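Long-range contact in glutamate--tRNA ligase (Methanothermobacter thermautotrophicus, PDB 3AII), which attaches glutamate to tRNA, probably by first activating it with ATP to Glu-AMP and then passing it to the acceptor end of the tRNA: residues A[101-106]-A[131-136]. Numbering follows the deposited sequence.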
loop_
_atom_site.group_PDB
_atom_site.type_symbol
_atom_site.label_atom_id
_atom_site.label_comp_id
_atom_site.label_asym_id
_atom_site.label_seq_id
_atom_site.Cartn_x
_atom_site.Cartn_y
_atom_site.Cartn_z
ATOM N N PHE A 101 5.906 1.471 14.303
ATOM C CA PHE A 101 5.742 1.510 12.853
ATOM C C PHE A 101 6.097 2.945 12.514
ATOM O O PHE A 101 5.505 3.866 13.076
ATOM C CB PHE A 101 4.295 1.216 12.435
ATOM C CG PHE A 101 4.019 1.498 10.983
ATOM C CD1 PHE A 101 4.774 0.888 9.989
ATOM C CD2 PHE A 101 3.025 2.384 10.611
ATOM C CE1 PHE A 101 4.535 1.160 8.642
ATOM C CE2 PHE A 101 2.776 2.672 9.278
ATOM C CZ PHE A 101 3.536 2.065 8.288
ATOM N N ALA A 102 7.076 3.140 11.637
ATOM C CA ALA A 102 7.684 4.475 11.488
ATOM C C ALA A 102 7.792 4.926 10.036
ATOM O O ALA A 102 8.892 4.952 9.466
ATOM C CB ALA A 102 9.066 4.500 12.152
ATOM N N PRO A 103 6.657 5.313 9.434
ATOM C CA PRO A 103 6.658 5.729 8.030
ATOM C C PRO A 103 7.077 7.179 7.866
ATOM O O PRO A 103 6.953 7.960 8.813
ATOM C CB PRO A 103 5.186 5.578 7.626
ATOM C CG PRO A 103 4.429 5.871 8.904
ATOM C CD PRO A 103 5.311 5.356 10.034
ATOM N N ASN A 104 7.560 7.533 6.679
ATOM C CA ASN A 104 7.751 8.941 6.328
ATOM C C ASN A 104 6.475 9.490 5.717
ATOM O O ASN A 104 5.727 8.757 5.070
ATOM C CB ASN A 104 8.883 9.101 5.315
ATOM C CG ASN A 104 10.144 8.400 5.742
ATOM O OD1 ASN A 104 10.763 8.768 6.741
ATOM N ND2 ASN A 104 10.538 7.380 4.988
ATOM N N PRO A 105 6.218 10.790 5.894
ATOM C CA PRO A 105 4.985 11.331 5.315
ATOM C C PRO A 105 5.144 11.801 3.867
ATOM O O PRO A 105 4.734 12.902 3.537
ATOM C CB PRO A 105 4.688 12.519 6.224
ATOM C CG PRO A 105 6.050 13.023 6.597
ATOM C CD PRO A 105 6.954 11.799 6.685
ATOM N N SER A 106 5.728 10.969 3.018
ATOM C CA SER A 106 5.919 11.319 1.609
ATOM C C SER A 106 4.647 11.101 0.779
ATOM O O SER A 106 4.572 11.481 -0.394
ATOM C CB SER A 106 7.079 10.517 1.030
ATOM O OG SER A 106 6.848 9.129 1.178
ATOM N N LEU A 131 2.268 -0.628 20.612
ATOM C CA LEU A 131 2.760 -0.248 19.296
ATOM C C LEU A 131 2.744 1.269 19.217
ATOM O O LEU A 131 1.721 1.893 19.518
ATOM C CB LEU A 131 1.872 -0.822 18.194
ATOM C CG LEU A 131 2.200 -0.462 16.735
ATOM C CD1 LEU A 131 3.623 -0.924 16.403
ATOM C CD2 LEU A 131 1.209 -1.053 15.758
ATOM N N ILE A 132 3.867 1.840 18.784
ATOM C CA ILE A 132 3.996 3.283 18.618
ATOM C C ILE A 132 3.967 3.638 17.126
ATOM O O ILE A 132 4.644 3.012 16.313
ATOM C CB ILE A 132 5.302 3.786 19.241
ATOM C CG1 ILE A 132 5.308 3.522 20.755
ATOM C CG2 ILE A 132 5.468 5.283 18.971
ATOM C CD1 ILE A 132 6.679 3.760 21.423
ATOM N N LEU A 133 3.135 4.610 16.760
ATOM C CA LEU A 133 3.186 5.177 15.410
ATOM C C LEU A 133 4.117 6.374 15.496
ATOM O O LEU A 133 3.854 7.292 16.251
ATOM C CB LEU A 133 1.796 5.626 14.937
ATOM C CG LEU A 133 1.813 6.449 13.642
ATOM C CD1 LEU A 133 2.351 5.613 12.462
ATOM C CD2 LEU A 133 0.412 6.963 13.302
ATOM N N ARG A 134 5.221 6.357 14.744
ATOM C CA ARG A 134 6.143 7.477 14.764
ATOM C C ARG A 134 6.276 8.007 13.348
ATOM O O ARG A 134 6.820 7.329 12.470
ATOM C CB ARG A 134 7.510 7.065 15.322
ATOM C CG ARG A 134 8.517 8.218 15.386
ATOM C CD ARG A 134 9.816 7.849 16.161
ATOM N NE ARG A 134 10.611 6.885 15.405
ATOM C CZ ARG A 134 11.198 5.803 15.922
ATOM N NH1 ARG A 134 11.902 4.995 15.132
ATOM N NH2 ARG A 134 11.079 5.524 17.214
ATOM N N ILE A 135 5.782 9.219 13.124
ATOM C CA ILE A 135 5.861 9.814 11.797
ATOM C C ILE A 135 7.215 10.476 11.632
ATOM O O ILE A 135 7.564 11.406 12.366
ATOM C CB ILE A 135 4.773 10.879 11.579
ATOM C CG1 ILE A 135 3.382 10.324 11.898
ATOM C CG2 ILE A 135 4.848 11.405 10.156
ATOM C CD1 ILE A 135 2.986 9.171 11.059
ATOM N N GLU A 136 7.989 9.985 10.671
ATOM C CA GLU A 136 9.383 10.381 10.549
ATOM C C GLU A 136 9.531 11.467 9.478
ATOM O O GLU A 136 9.868 11.199 8.319
ATOM C CB GLU A 136 10.253 9.140 10.311
ATOM C CG GLU A 136 10.203 8.210 11.533
ATOM C CD GLU A 136 11.325 7.176 11.609
ATOM O OE1 GLU A 136 11.949 6.871 10.564
ATOM O OE2 GLU A 136 11.550 6.657 12.727
HETATM O O HOH W 1 10.717 6.245 7.978
#
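The F101 ring meets L133 obliquely through CD2, 3.8 Å from CD1 of the leucine; the two side chains run side by side in the same direction, each with CG anti to its own backbone N (chi1 169° and 170°). Over one face of the same ring, displaced toward its rim, lies CD of P103, and this CD also touches L133 CD1, the two side chains crossing at about a right angle. The R134 guanidinium holds the E136 carboxylate at its edge and in its plane: NE and NH1 both donate to OE2, NE at 2.8 Å on the anti lone pair and NH1 nearly in line with the C-O bond. NH2 makes a salt bridge to D282. A102 CB packs against the R134-E136 pair, 3.3 Å from E136 OE2. The other carboxylate oxygen, OE1, reaches a water that lies 2.7 Å from A102 O. A leucine in place of E136 would probably leave R134 without this in-plane mate and the water without its carboxylate partner, freeing the guanidinium to shift. Backbone bonds join the segments in parallel register: F101 N to I132 O at 2.8 Å, R134 N to F101 O, and, beyond the end of strand 98-101, E136 N to P103 O, nearly straight at 176°. I135 touches both prolines, CD1 4.2 Å from P103 CG and CG2 near P105 CD. Helix 147-158 packs on F101, P103, P105 and L133, helix 111-126 on F101. Strands 98-101 and 130-135, neighbouring and parallel, are linked through helix 111-126 in a beta-alpha-beta crossover of the class I synthetase Rossmann-type fold, with the predicted HIGH motif, from P103 onward, leaving the first strand beside the end of the second.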